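Local structure of DUF2235 domain-containing protein (Pseudomonas aeruginosa, 4O5P) at residues 7-12 with 371-376; 234-239 with 378-383; 277-282 with 329-334; 458-463 with 474-479. The protein is a phospholipase effector of the type VI secretion system that probably hydrolyses membrane phospholipids with a serine-hydrolase active site in an alpha/beta-hydrolase fold. All coordinates share one frame; numbering follows the deposited sequence.

Contact 1 (7-12 with 371-376); sequences GFHIAP and VEYAYP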
loop_
_atom_site.group_PDB
_atom_site.type_symbol
_atom_site.label_atom_id
_atom_site.label_comp_id
_atom_site.label_asym_id
_atom_site.label_seq_id
_atom_site.Cartn_x
_atom_site.Cartn_y
_atom_site.Cartn_z
ATOM N N GLY A 7 -4.585 -19.472 -7.943
ATOM C CA GLY A 7 -4.143 -20.070 -6.695
ATOM C C GLY A 7 -2.904 -19.391 -6.149
ATOM O O GLY A 7 -2.448 -18.392 -6.692
ATOM N N PHE A 8 -2.342 -19.957 -5.088
ATOM C CA PHE A 8 -1.141 -19.404 -4.483
ATOM C C PHE A 8 0.092 -20.247 -4.802
ATOM O O PHE A 8 0.046 -21.482 -4.704
ATOM C CB PHE A 8 -1.336 -19.302 -2.987
ATOM C CG PHE A 8 -0.104 -18.885 -2.240
ATOM C CD1 PHE A 8 0.273 -17.564 -2.188
ATOM C CD2 PHE A 8 0.678 -19.829 -1.582
ATOM C CE1 PHE A 8 1.414 -17.178 -1.478
ATOM C CE2 PHE A 8 1.816 -19.452 -0.891
ATOM C CZ PHE A 8 2.180 -18.127 -0.842
ATOM N N HIS A 9 1.185 -19.592 -5.207
ATOM C CA HIS A 9 2.428 -20.309 -5.521
ATOM C C HIS A 9 3.653 -19.538 -5.055
ATOM O O HIS A 9 3.560 -18.344 -4.737
ATOM C CB HIS A 9 2.554 -20.554 -7.026
ATOM C CG HIS A 9 1.366 -21.231 -7.627
ATOM N ND1 HIS A 9 1.249 -22.600 -7.699
ATOM C CD2 HIS A 9 0.238 -20.726 -8.176
ATOM C CE1 HIS A 9 0.098 -22.911 -8.269
ATOM N NE2 HIS A 9 -0.532 -21.790 -8.573
ATOM N N ILE A 10 4.790 -20.229 -4.995
ATOM C CA ILE A 10 6.079 -19.569 -4.842
ATOM C C ILE A 10 6.318 -18.842 -6.161
ATOM O O ILE A 10 5.825 -19.297 -7.206
ATOM C CB ILE A 10 7.211 -20.606 -4.614
ATOM C CG1 ILE A 10 6.991 -21.353 -3.308
ATOM C CG2 ILE A 10 8.579 -19.939 -4.521
ATOM C CD1 ILE A 10 6.922 -20.415 -2.095
ATOM N N ALA A 11 7.053 -17.730 -6.126
ATOM C CA ALA A 11 7.517 -17.072 -7.347
ATOM C C ALA A 11 8.063 -18.091 -8.345
ATOM O O ALA A 11 8.696 -19.064 -7.947
ATOM C CB ALA A 11 8.595 -16.070 -7.020
ATOM N N PRO A 12 7.807 -17.873 -9.645
ATOM C CA PRO A 12 8.421 -18.751 -10.641
ATOM C C PRO A 12 9.914 -18.473 -10.723
ATOM O O PRO A 12 10.365 -17.418 -10.268
ATOM C CB PRO A 12 7.730 -18.343 -11.948
ATOM C CG PRO A 12 7.282 -16.926 -11.722
ATOM C CD PRO A 12 6.919 -16.866 -10.251
ATOM N N VAL A 371 -4.134 -14.930 -9.231
ATOM C CA VAL A 371 -3.015 -15.747 -8.752
ATOM C C VAL A 371 -2.152 -14.906 -7.816
ATOM O O VAL A 371 -2.068 -13.695 -7.982
ATOM C CB VAL A 371 -2.215 -16.346 -9.960
ATOM C CG1 VAL A 371 -1.678 -15.243 -10.861
ATOM C CG2 VAL A 371 -1.099 -17.263 -9.504
ATOM N N GLU A 372 -1.568 -15.543 -6.804
ATOM C CA GLU A 372 -0.791 -14.855 -5.762
ATOM C C GLU A 372 0.575 -15.550 -5.650
ATOM O O GLU A 372 0.647 -16.760 -5.410
ATOM C CB GLU A 372 -1.573 -14.885 -4.428
ATOM C CG GLU A 372 -0.929 -14.170 -3.212
ATOM C CD GLU A 372 -1.960 -13.818 -2.145
ATOM O OE1 GLU A 372 -2.324 -14.686 -1.316
ATOM O OE2 GLU A 372 -2.430 -12.665 -2.119
ATOM N N TYR A 373 1.656 -14.800 -5.858
ATOM C CA TYR A 373 3.003 -15.367 -5.834
ATOM C C TYR A 373 3.797 -14.857 -4.643
ATOM O O TYR A 373 3.815 -13.648 -4.373
ATOM C CB TYR A 373 3.756 -15.009 -7.110
ATOM C CG TYR A 373 3.316 -15.780 -8.325
ATOM C CD1 TYR A 373 3.697 -17.108 -8.508
ATOM C CD2 TYR A 373 2.532 -15.175 -9.303
ATOM C CE1 TYR A 373 3.297 -17.823 -9.646
ATOM C CE2 TYR A 373 2.139 -15.870 -10.425
ATOM C CZ TYR A 373 2.514 -17.191 -10.587
ATOM O OH TYR A 373 2.113 -17.868 -11.715
ATOM N N ALA A 374 4.454 -15.781 -3.937
ATOM C CA ALA A 374 5.328 -15.425 -2.815
ATOM C C ALA A 374 6.717 -15.048 -3.335
ATOM O O ALA A 374 7.304 -15.802 -4.118
ATOM C CB ALA A 374 5.438 -16.574 -1.842
ATOM N N TYR A 375 7.224 -13.896 -2.885
ATOM C CA TYR A 375 8.520 -13.323 -3.296
ATOM C C TYR A 375 9.418 -13.004 -2.084
ATOM O O TYR A 375 8.930 -12.671 -1.006
ATOM C CB TYR A 375 8.318 -12.031 -4.122
ATOM C CG TYR A 375 8.252 -12.275 -5.617
ATOM C CD1 TYR A 375 7.104 -12.793 -6.211
ATOM C CD2 TYR A 375 9.342 -12.002 -6.434
ATOM C CE1 TYR A 375 7.046 -13.034 -7.594
ATOM C CE2 TYR A 375 9.299 -12.254 -7.796
ATOM C CZ TYR A 375 8.150 -12.765 -8.365
ATOM O OH TYR A 375 8.117 -13.000 -9.722
ATOM N N PRO A 376 10.745 -13.080 -2.271
ATOM C CA PRO A 376 11.683 -12.807 -1.180
ATOM C C PRO A 376 11.858 -11.314 -0.997
ATOM O O PRO A 376 11.591 -10.556 -1.937
ATOM C CB PRO A 376 12.990 -13.421 -1.700
ATOM C CG PRO A 376 12.904 -13.211 -3.160
ATOM C CD PRO A 376 11.444 -13.456 -3.509
HETATM O O HOH W 1 10.066 -14.623 -11.383
#
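F8 lies along the strand of E372 and A374, its ring running outward past both. From CB, which stays 4.0 Å from E372 O, CG points opposite the backbone N (chi1 174°), laying the ring alongside that strand. CD1 comes to 3.3 Å from E372 O and 3.7 Å from E372 CG, ring and carboxylate planes nearly perpendicular. CE1 is shared between E372 O and the methyl of A374, and CZ ends 3.7 Å from A374 CB. The small alanine leaves room for this ring tip and for I10 CD1, which reaches the same methyl. F8 rests mainly against the backbone O and the CB and CG of E372, whose carboxylate is hydrogen-bonded to S348, Y366, H333 and I349.

Underneath runs a parallel ladder: G7 O takes E372 N, H9 N gives to E372 O, and H9 O takes A374 N at 2.8 Å. A11 N closes it on A374 O with a more bent bond (147° at the hydrogen). On the H9 face of the sheet, Y373 packs against the residues after the strand: P12 CD makes an off-centre CH-pi contact with its ring, 3.7 Å from Y373 CD1. A11 CB sits over a face of Y375, 3.6 Å from the ring centroid, a CH-pi contact suited to a small methyl. One water joins P12 O to Y375 OH, which also bonds H409.

Strand 7-10 thus extends the parallel sheet beyond strand 370-375, whose other neighbour is strand 331-336. Helices 451-463 and 469-487 pack on the F8 and I10 face; helix 403-416 meets P12, Y373 and Y375.

Contact 2 (234-239 with 378-383); sequences YGFSRG and VHSDVG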
loop_
_atom_site.group_PDB
_atom_site.type_symbol
_atom_site.label_atom_id
_atom_site.label_comp_id
_atom_site.label_asym_id
_atom_site.label_seq_id
_atom_site.Cartn_x
_atom_site.Cartn_y
_atom_site.Cartn_z
ATOM N N TYR A 234 -2.311 -0.991 -12.145
ATOM C CA TYR A 234 -1.171 -1.474 -11.368
ATOM C C TYR A 234 -1.186 -0.750 -10.020
ATOM O O TYR A 234 -1.437 0.452 -9.975
ATOM C CB TYR A 234 0.162 -1.195 -12.098
ATOM C CG TYR A 234 0.203 -1.650 -13.552
ATOM C CD1 TYR A 234 0.091 -2.993 -13.886
ATOM C CD2 TYR A 234 0.365 -0.729 -14.581
ATOM C CE1 TYR A 234 0.125 -3.410 -15.209
ATOM C CE2 TYR A 234 0.408 -1.133 -15.906
ATOM C CZ TYR A 234 0.292 -2.470 -16.211
ATOM O OH TYR A 234 0.319 -2.862 -17.525
ATOM N N GLY A 235 -0.924 -1.466 -8.925
ATOM C CA GLY A 235 -0.879 -0.817 -7.624
ATOM C C GLY A 235 0.193 -1.421 -6.731
ATOM O O GLY A 235 0.481 -2.615 -6.835
ATOM N N PHE A 236 0.785 -0.610 -5.862
ATOM C CA PHE A 236 1.730 -1.177 -4.871
ATOM C C PHE A 236 1.387 -0.631 -3.495
ATOM O O PHE A 236 1.103 0.563 -3.361
ATOM C CB PHE A 236 3.187 -0.874 -5.300
ATOM C CG PHE A 236 4.236 -0.969 -4.201
ATOM C CD1 PHE A 236 4.250 -2.007 -3.258
ATOM C CD2 PHE A 236 5.254 -0.021 -4.157
ATOM C CE1 PHE A 236 5.248 -2.057 -2.275
ATOM C CE2 PHE A 236 6.259 -0.075 -3.189
ATOM C CZ PHE A 236 6.253 -1.086 -2.247
ATOM N N SER A 237 1.373 -1.503 -2.482
ATOM C CA SER A 237 1.226 -1.055 -1.080
ATOM C C SER A 237 -0.158 -0.464 -0.850
ATOM O O SER A 237 -1.154 -1.078 -1.183
ATOM C CB SER A 237 2.310 -0.039 -0.711
ATOM O OG SER A 237 2.367 0.181 0.709
ATOM N N ARG A 238 -0.231 0.743 -0.301
ATOM C CA ARG A 238 -1.528 1.368 -0.168
ATOM C C ARG A 238 -2.115 1.680 -1.534
ATOM O O ARG A 238 -3.324 1.860 -1.671
ATOM C CB ARG A 238 -1.464 2.597 0.746
ATOM C CG ARG A 238 -1.328 2.158 2.184
ATOM C CD ARG A 238 -0.903 3.245 3.117
ATOM N NE ARG A 238 -0.941 2.756 4.487
ATOM C CZ ARG A 238 0.119 2.314 5.158
ATOM N NH1 ARG A 238 1.323 2.288 4.589
ATOM N NH2 ARG A 238 -0.028 1.897 6.405
ATOM N N GLY A 239 -1.272 1.686 -2.556
ATOM C CA GLY A 239 -1.755 1.968 -3.899
ATOM C C GLY A 239 -2.379 0.698 -4.471
ATOM O O GLY A 239 -3.259 0.753 -5.320
ATOM N N VAL A 378 11.636 -7.623 1.703
ATOM C CA VAL A 378 10.635 -6.921 2.471
ATOM C C VAL A 378 9.786 -6.089 1.507
ATOM O O VAL A 378 9.844 -6.323 0.303
ATOM C CB VAL A 378 11.267 -6.091 3.578
ATOM C CG1 VAL A 378 12.041 -7.041 4.527
ATOM C CG2 VAL A 378 12.201 -5.055 2.997
ATOM N N HIS A 379 9.000 -5.151 2.035
ATOM C CA HIS A 379 7.903 -4.517 1.293
ATOM C C HIS A 379 8.357 -3.958 -0.081
ATOM O O HIS A 379 7.828 -4.340 -1.152
ATOM C CB HIS A 379 7.301 -3.419 2.189
ATOM C CG HIS A 379 6.062 -2.767 1.656
ATOM N ND1 HIS A 379 5.012 -3.476 1.111
ATOM C CD2 HIS A 379 5.674 -1.470 1.657
ATOM C CE1 HIS A 379 4.046 -2.644 0.777
ATOM N NE2 HIS A 379 4.426 -1.416 1.086
ATOM N N SER A 380 9.367 -3.095 -0.052
ATOM C CA SER A 380 9.843 -2.447 -1.273
ATOM C C SER A 380 10.821 -3.296 -2.092
ATOM O O SER A 380 11.220 -2.902 -3.202
ATOM C CB SER A 380 10.430 -1.078 -0.950
ATOM O OG SER A 380 9.384 -0.204 -0.577
ATOM N N ASP A 381 11.197 -4.452 -1.548
ATOM C CA ASP A 381 11.888 -5.479 -2.323
ATOM C C ASP A 381 10.942 -6.142 -3.319
ATOM O O ASP A 381 11.379 -6.801 -4.266
ATOM C CB ASP A 381 12.483 -6.550 -1.411
ATOM C CG ASP A 381 13.714 -6.063 -0.669
ATOM O OD1 ASP A 381 14.453 -5.233 -1.260
ATOM O OD2 ASP A 381 13.923 -6.514 0.490
ATOM N N VAL A 382 9.642 -5.965 -3.112
ATOM C CA VAL A 382 8.664 -6.514 -4.044
ATOM C C VAL A 382 8.050 -5.392 -4.877
ATOM O O VAL A 382 7.912 -5.512 -6.108
ATOM C CB VAL A 382 7.559 -7.258 -3.299
ATOM C CG1 VAL A 382 6.517 -7.781 -4.279
ATOM C CG2 VAL A 382 8.162 -8.407 -2.479
ATOM N N GLY A 383 7.677 -4.300 -4.210
ATOM C CA GLY A 383 7.124 -3.178 -4.954
ATOM C C GLY A 383 8.103 -2.249 -5.650
ATOM O O GLY A 383 7.703 -1.445 -6.501
#
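The imidazole of H379 presents an edge to S237 and a face to F236. S237 OG, also hydrogen-bonded to T74, lies near the ring plane in a short 2.6 Å hydrogen bond to H379 NE2. H379 CG is turned away from the backbone N (chi1 -173°), which carries the ring across to the serine. F236 CE1 stands over the imidazole toward its rim, 3.3 Å from H379 CE1, the ring planes obliquely inclined at 44°.

The phenyl ring is itself sandwiched. G383 CA sits almost exactly over its centre, 3.3 Å from the centroid, a closeness allowed by glycine's lack of a side chain, while S237 CB covers the opposite face. S380 OG meets the phenyl edge, 3.7 Å from F236 CZ.

The positive phi of S237 (67°) is consistent with the strained strand-to-helix turn of a nucleophile elbow, and G235-F236-S237-R238-G239 matches GxSxG. With H379 ND1 bonded to D281 on its far side, the geometry is that of a Ser-His-Asp charge relay. F236 packs against the imidazole, and G383 backs F236 from the far face; S237 is probably the nucleophile and H379 the general base of the phospholipase.

Contact 3 (277-282 with 329-334); sequences LGLFDT and KRCVHL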
loop_
_atom_site.group_PDB
_atom_site.type_symbol
_atom_site.label_atom_id
_atom_site.label_comp_id
_atom_site.label_asym_id
_atom_site.label_seq_id
_atom_site.Cartn_x
_atom_site.Cartn_y
_atom_site.Cartn_z
ATOM N N LEU A 277 -5.370 -6.599 -13.439
ATOM C CA LEU A 277 -5.143 -5.921 -12.173
ATOM C C LEU A 277 -3.837 -6.482 -11.585
ATOM O O LEU A 277 -3.767 -7.660 -11.210
ATOM C CB LEU A 277 -6.327 -6.180 -11.234
ATOM C CG LEU A 277 -6.357 -5.562 -9.838
ATOM C CD1 LEU A 277 -6.411 -4.028 -9.937
ATOM C CD2 LEU A 277 -7.566 -6.114 -9.094
ATOM N N GLY A 278 -2.789 -5.665 -11.568
ATOM C CA GLY A 278 -1.490 -6.129 -11.090
ATOM C C GLY A 278 -1.116 -5.465 -9.778
ATOM O O GLY A 278 -0.980 -4.244 -9.716
ATOM N N LEU A 279 -0.918 -6.275 -8.741
ATOM C CA LEU A 279 -0.722 -5.764 -7.392
ATOM C C LEU A 279 0.581 -6.247 -6.742
ATOM O O LEU A 279 0.942 -7.426 -6.817
ATOM C CB LEU A 279 -1.891 -6.172 -6.505
ATOM C CG LEU A 279 -3.293 -5.978 -7.062
ATOM C CD1 LEU A 279 -4.273 -6.710 -6.155
ATOM C CD2 LEU A 279 -3.614 -4.498 -7.177
ATOM N N PHE A 280 1.294 -5.318 -6.116
ATOM C CA PHE A 280 2.498 -5.652 -5.374
ATOM C C PHE A 280 2.179 -5.451 -3.896
ATOM O O PHE A 280 1.925 -4.306 -3.483
ATOM C CB PHE A 280 3.642 -4.693 -5.737
ATOM C CG PHE A 280 4.097 -4.764 -7.175
ATOM C CD1 PHE A 280 5.145 -5.608 -7.540
ATOM C CD2 PHE A 280 3.528 -3.949 -8.146
ATOM C CE1 PHE A 280 5.599 -5.661 -8.843
ATOM C CE2 PHE A 280 3.982 -3.991 -9.465
ATOM C CZ PHE A 280 5.018 -4.852 -9.817
ATOM N N ASP A 281 2.150 -6.544 -3.126
ATOM C CA ASP A 281 2.145 -6.489 -1.643
ATOM C C ASP A 281 1.154 -5.498 -1.066
ATOM O O ASP A 281 1.561 -4.475 -0.525
ATOM C CB ASP A 281 3.552 -6.153 -1.123
ATOM C CG ASP A 281 3.840 -6.754 0.230
ATOM O OD1 ASP A 281 3.606 -7.965 0.402
ATOM O OD2 ASP A 281 4.308 -6.028 1.137
ATOM N N THR A 282 -0.145 -5.801 -1.192
ATOM C CA THR A 282 -1.213 -4.913 -0.741
ATOM C C THR A 282 -1.149 -4.601 0.750
ATOM O O THR A 282 -1.117 -5.520 1.567
ATOM C CB THR A 282 -2.583 -5.553 -0.971
ATOM O OG1 THR A 282 -2.723 -5.893 -2.349
ATOM C CG2 THR A 282 -3.705 -4.603 -0.551
ATOM N N LYS A 329 -10.830 -9.683 -15.626
ATOM C CA LYS A 329 -10.322 -10.795 -16.452
ATOM C C LYS A 329 -9.090 -11.502 -15.880
ATOM O O LYS A 329 -8.829 -12.655 -16.211
ATOM C CB LYS A 329 -9.965 -10.297 -17.855
ATOM C CG LYS A 329 -11.053 -9.517 -18.587
ATOM C CD LYS A 329 -12.355 -10.276 -18.712
ATOM C CE LYS A 329 -13.411 -9.331 -19.321
ATOM N NZ LYS A 329 -14.709 -9.989 -19.716
ATOM N N ARG A 330 -8.329 -10.811 -15.038
ATOM C CA ARG A 330 -7.014 -11.303 -14.617
ATOM C C ARG A 330 -6.444 -10.442 -13.485
ATOM O O ARG A 330 -6.342 -9.219 -13.616
ATOM C CB ARG A 330 -6.041 -11.282 -15.802
ATOM C CG ARG A 330 -4.610 -11.745 -15.475
ATOM C CD ARG A 330 -4.564 -13.232 -15.127
ATOM N NE ARG A 330 -3.193 -13.710 -14.959
ATOM C CZ ARG A 330 -2.877 -14.846 -14.341
ATOM N NH1 ARG A 330 -3.832 -15.597 -13.810
ATOM N NH2 ARG A 330 -1.614 -15.221 -14.237
ATOM N N CYS A 331 -6.062 -11.086 -12.385
ATOM C CA CYS A 331 -5.365 -10.390 -11.310
ATOM C C CYS A 331 -4.133 -11.164 -10.852
ATOM O O CYS A 331 -4.212 -12.362 -10.560
ATOM C CB CYS A 331 -6.289 -10.141 -10.118
ATOM S SG CYS A 331 -5.467 -9.302 -8.714
ATOM N N VAL A 332 -2.993 -10.476 -10.810
ATOM C CA VAL A 332 -1.751 -11.066 -10.322
ATOM C C VAL A 332 -1.282 -10.289 -9.082
ATOM O O VAL A 332 -1.116 -9.079 -9.149
ATOM C CB VAL A 332 -0.651 -10.994 -11.385
ATOM C CG1 VAL A 332 0.692 -11.395 -10.773
ATOM C CG2 VAL A 332 -1.004 -11.875 -12.624
ATOM N N HIS A 333 -1.072 -10.978 -7.959
ATOM C CA HIS A 333 -0.614 -10.316 -6.730
ATOM C C HIS A 333 0.708 -10.916 -6.262
ATOM O O HIS A 333 0.767 -12.070 -5.880
ATOM C CB HIS A 333 -1.649 -10.512 -5.622
ATOM C CG HIS A 333 -1.415 -9.672 -4.400
ATOM N ND1 HIS A 333 -1.921 -10.014 -3.165
ATOM C CD2 HIS A 333 -0.775 -8.490 -4.228
ATOM C CE1 HIS A 333 -1.605 -9.079 -2.283
ATOM N NE2 HIS A 333 -0.906 -8.144 -2.901
ATOM N N LEU A 334 1.758 -10.111 -6.275
ATOM C CA LEU A 334 3.069 -10.525 -5.839
ATOM C C LEU A 334 3.234 -9.995 -4.428
ATOM O O LEU A 334 3.071 -8.790 -4.206
ATOM C CB LEU A 334 4.117 -9.899 -6.766
ATOM C CG LEU A 334 3.911 -10.186 -8.256
ATOM C CD1 LEU A 334 5.055 -9.636 -9.071
ATOM C CD2 LEU A 334 3.720 -11.699 -8.523
#
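Backbone hydrogen bonds join L277, L279 and D281 to R330, V332 and L334 in a regular parallel ladder. L277 N gives to R330 O, V332 N to L277 O and L279 N to V332 O, the last almost straight at 173°. L334 N continues it on L279 O, and D281 N ends it with a 2.7 Å bond to L334 O. Between these bonds, CA-H groups of C331, G278, H333 and F280 touch carbonyl oxygens.

A side chain adds one more polar link. With chi1 at -169°, H333 extends its ring past L279 to T282. There H333 NE2 accepts the amide of T282 at 3.0 Å, with T282 N only 3° out of the ring plane. Because NE2 is the acceptor, the proton of this ring is expected on ND1, which bonds E372. A histidine suits the spot because it can receive from one neighbour and give to another.

Apolar contacts are made on both faces. C331 SG lies between L277 CD2 and L279 CD1, 3.8 Å from each, a compact sulfur fitting between two leucines. L279 CB rests 3.4 Å from H333 CD2. On the other face F280 and L334 run side by side in the same direction, F280 CE1 4.0 Å from L334 CD1.

D281, a likely triad acid, follows strand 270-280 directly and turns to H379 and R685. That strand lies between strands 225-236 and 331-336. Helix 238-254 packs on the L279 and H333 face, helix 403-416 on that of F280 and L334, and strand 370-375 continues the sheet beyond strand 331-336.

Contact 4 (458-463 with 474-479); sequences NAWQAQ and RRETAL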
loop_
_atom_site.group_PDB
_atom_site.type_symbol
_atom_site.label_atom_id
_atom_site.label_comp_id
_atom_site.label_asym_id
_atom_site.label_seq_id
_atom_site.Cartn_x
_atom_site.Cartn_y
_atom_site.Cartn_z
ATOM N N ASN A 458 17.039 -17.054 -7.964
ATOM C CA ASN A 458 16.722 -18.451 -8.218
ATOM C C ASN A 458 17.172 -19.408 -7.105
ATOM O O ASN A 458 16.560 -20.448 -6.904
ATOM C CB ASN A 458 17.248 -18.875 -9.590
ATOM C CG ASN A 458 16.498 -18.192 -10.731
ATOM O OD1 ASN A 458 15.316 -17.868 -10.602
ATOM N ND2 ASN A 458 17.189 -17.967 -11.853
ATOM N N ALA A 459 18.220 -19.062 -6.361
ATOM C CA ALA A 459 18.590 -19.917 -5.225
ATOM C C ALA A 459 17.485 -19.852 -4.173
ATOM O O ALA A 459 17.040 -20.886 -3.615
ATOM C CB ALA A 459 19.925 -19.494 -4.638
ATOM N N TRP A 460 17.030 -18.630 -3.905
ATOM C CA TRP A 460 15.870 -18.495 -3.039
ATOM C C TRP A 460 14.666 -19.274 -3.579
ATOM O O TRP A 460 14.030 -20.045 -2.862
ATOM C CB TRP A 460 15.497 -17.027 -2.839
ATOM C CG TRP A 460 14.342 -16.903 -1.911
ATOM C CD1 TRP A 460 14.386 -16.851 -0.546
ATOM C CD2 TRP A 460 12.962 -16.886 -2.268
ATOM N NE1 TRP A 460 13.115 -16.765 -0.035
ATOM C CE2 TRP A 460 12.217 -16.786 -1.076
ATOM C CE3 TRP A 460 12.277 -16.917 -3.490
ATOM C CZ2 TRP A 460 10.821 -16.726 -1.059
ATOM C CZ3 TRP A 460 10.887 -16.878 -3.479
ATOM C CH2 TRP A 460 10.176 -16.771 -2.270
ATOM N N GLN A 461 14.356 -19.085 -4.855
ATOM C CA GLN A 461 13.163 -19.675 -5.430
ATOM C C GLN A 461 13.195 -21.187 -5.298
ATOM O O GLN A 461 12.177 -21.820 -4.999
ATOM C CB GLN A 461 13.040 -19.278 -6.894
ATOM C CG GLN A 461 11.678 -19.567 -7.497
ATOM C CD GLN A 461 11.495 -21.015 -7.912
ATOM O OE1 GLN A 461 12.461 -21.714 -8.231
ATOM N NE2 GLN A 461 10.247 -21.476 -7.908
ATOM N N ALA A 462 14.380 -21.753 -5.504
ATOM C CA ALA A 462 14.567 -23.195 -5.455
ATOM C C ALA A 462 14.501 -23.782 -4.044
ATOM O O ALA A 462 14.071 -24.929 -3.892
ATOM C CB ALA A 462 15.872 -23.591 -6.160
ATOM N N GLN A 463 14.923 -23.038 -3.018
ATOM C CA GLN A 463 14.811 -23.590 -1.651
ATOM C C GLN A 463 13.422 -23.433 -1.042
ATOM O O GLN A 463 13.084 -24.086 -0.050
ATOM C CB GLN A 463 15.826 -22.957 -0.696
ATOM C CG GLN A 463 15.650 -21.443 -0.499
ATOM C CD GLN A 463 14.631 -21.077 0.568
ATOM O OE1 GLN A 463 14.520 -21.735 1.613
ATOM N NE2 GLN A 463 13.877 -20.008 0.308
ATOM N N ARG A 474 5.604 -18.629 7.750
ATOM C CA ARG A 474 6.277 -19.248 8.891
ATOM C C ARG A 474 7.715 -19.613 8.509
ATOM O O ARG A 474 8.683 -19.228 9.193
ATOM C CB ARG A 474 5.521 -20.512 9.359
ATOM C CG ARG A 474 6.303 -21.338 10.387
ATOM C CD ARG A 474 5.645 -22.655 10.820
ATOM N NE ARG A 474 6.457 -23.266 11.887
ATOM C CZ ARG A 474 6.274 -24.483 12.398
ATOM N NH1 ARG A 474 5.303 -25.282 11.956
ATOM N NH2 ARG A 474 7.079 -24.913 13.358
ATOM N N ARG A 475 7.855 -20.323 7.394
ATOM C CA ARG A 475 9.170 -20.825 6.998
ATOM C C ARG A 475 10.139 -19.729 6.518
ATOM O O ARG A 475 11.317 -19.744 6.869
ATOM C CB ARG A 475 9.026 -21.966 5.965
ATOM C CG ARG A 475 10.350 -22.694 5.669
ATOM C CD ARG A 475 10.159 -23.929 4.776
ATOM N NE ARG A 475 11.416 -24.654 4.593
ATOM C CZ ARG A 475 12.309 -24.371 3.644
ATOM N NH1 ARG A 475 12.078 -23.380 2.798
ATOM N NH2 ARG A 475 13.437 -25.071 3.536
ATOM N N GLU A 476 9.640 -18.753 5.757
ATOM C CA GLU A 476 10.483 -17.652 5.286
ATOM C C GLU A 476 10.891 -16.719 6.425
ATOM O O GLU A 476 12.002 -16.157 6.421
ATOM C CB GLU A 476 9.782 -16.885 4.150
ATOM C CG GLU A 476 9.728 -17.712 2.871
ATOM C CD GLU A 476 11.124 -18.062 2.381
ATOM O OE1 GLU A 476 12.039 -17.197 2.511
ATOM O OE2 GLU A 476 11.303 -19.188 1.847
ATOM N N THR A 477 10.015 -16.599 7.422
ATOM C CA THR A 477 10.333 -15.780 8.597
ATOM C C THR A 477 11.467 -16.482 9.291
ATOM O O THR A 477 12.424 -15.833 9.718
ATOM C CB THR A 477 9.165 -15.632 9.561
ATOM O OG1 THR A 477 8.072 -14.987 8.885
ATOM C CG2 THR A 477 9.579 -14.734 10.758
ATOM N N ALA A 478 11.358 -17.811 9.373
ATOM C CA ALA A 478 12.418 -18.627 9.975
ATOM C C ALA A 478 13.747 -18.473 9.238
ATOM O O ALA A 478 14.802 -18.426 9.871
ATOM C CB ALA A 478 12.004 -20.091 10.031
ATOM N N LEU A 479 13.702 -18.418 7.910
ATOM C CA LEU A 479 14.930 -18.275 7.112
ATOM C C LEU A 479 15.639 -16.939 7.351
ATOM O O LEU A 479 16.857 -16.892 7.619
ATOM C CB LEU A 479 14.633 -18.484 5.620
ATOM C CG LEU A 479 15.745 -18.247 4.597
ATOM C CD1 LEU A 479 16.995 -19.064 4.939
ATOM C CD2 LEU A 479 15.227 -18.593 3.186
HETATM O O HOH W 2 15.175 -26.086 1.494
#
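Q463 folds its side chain back toward W460 and E476: chi1 of 62° places CG between the backbone N and carbonyl carbon, and chi2 of 85° bends the chain again. W460 instead has CG trans to N (chi1 -178°), sending its indole toward helix 469-487. E476 bends at chi2 to reach both.

W460 NE1 gives a hydrogen bond to E476 OE1 at 2.8 Å, the oxygen close to the indole plane but the donor above the carboxylate plane. Q463 NE2 meets E476 OE2 at 3.1 Å on its syn lone pair, and also bonds W460 O while lying over a face of the indole. Q463 OE1 receives R475 NH1 at 3.2 Å from above the amide's carbonyl plane, the flat groups nearly parallel. R475 NH1 weakly bonds Q463 O, and a water bridges that oxygen to R475 NH2. L479 CD2 packs against the amide, 3.5 Å from Q463 NE2.

A buried carboxylate thus has a donor on each oxygen; H338 NE2 is also hydrogen-bonded to OE1, probably as donor, which would tend to keep E476 ionised. Q463 suits its place: its amide gives to E476 and accepts from R475 and R633, tying the two helices together.

Contacts 1 and 3 are pairs of strands of one sheet, and contact 2 joins the end of another of its strands to a helix, whereas contact 4 joins two helices. Contacts 2, 3 and 4 are buried, though contact 4 lies about 24 Å from the chain centre; contact 1 is partly buried. Contacts 2 and 3 meet through D281 and H379, completing the probable triad. Contacts 1 and 3 adjoin through strands 331-336 and 370-375 and are alike in their backbone bonding. In contact 2 side chains carry the polar link, as in contact 4, with its amide, indole and charged groups. Contact 4 touches contact 1 where W460 packs on P376 and Q461 bonds A11.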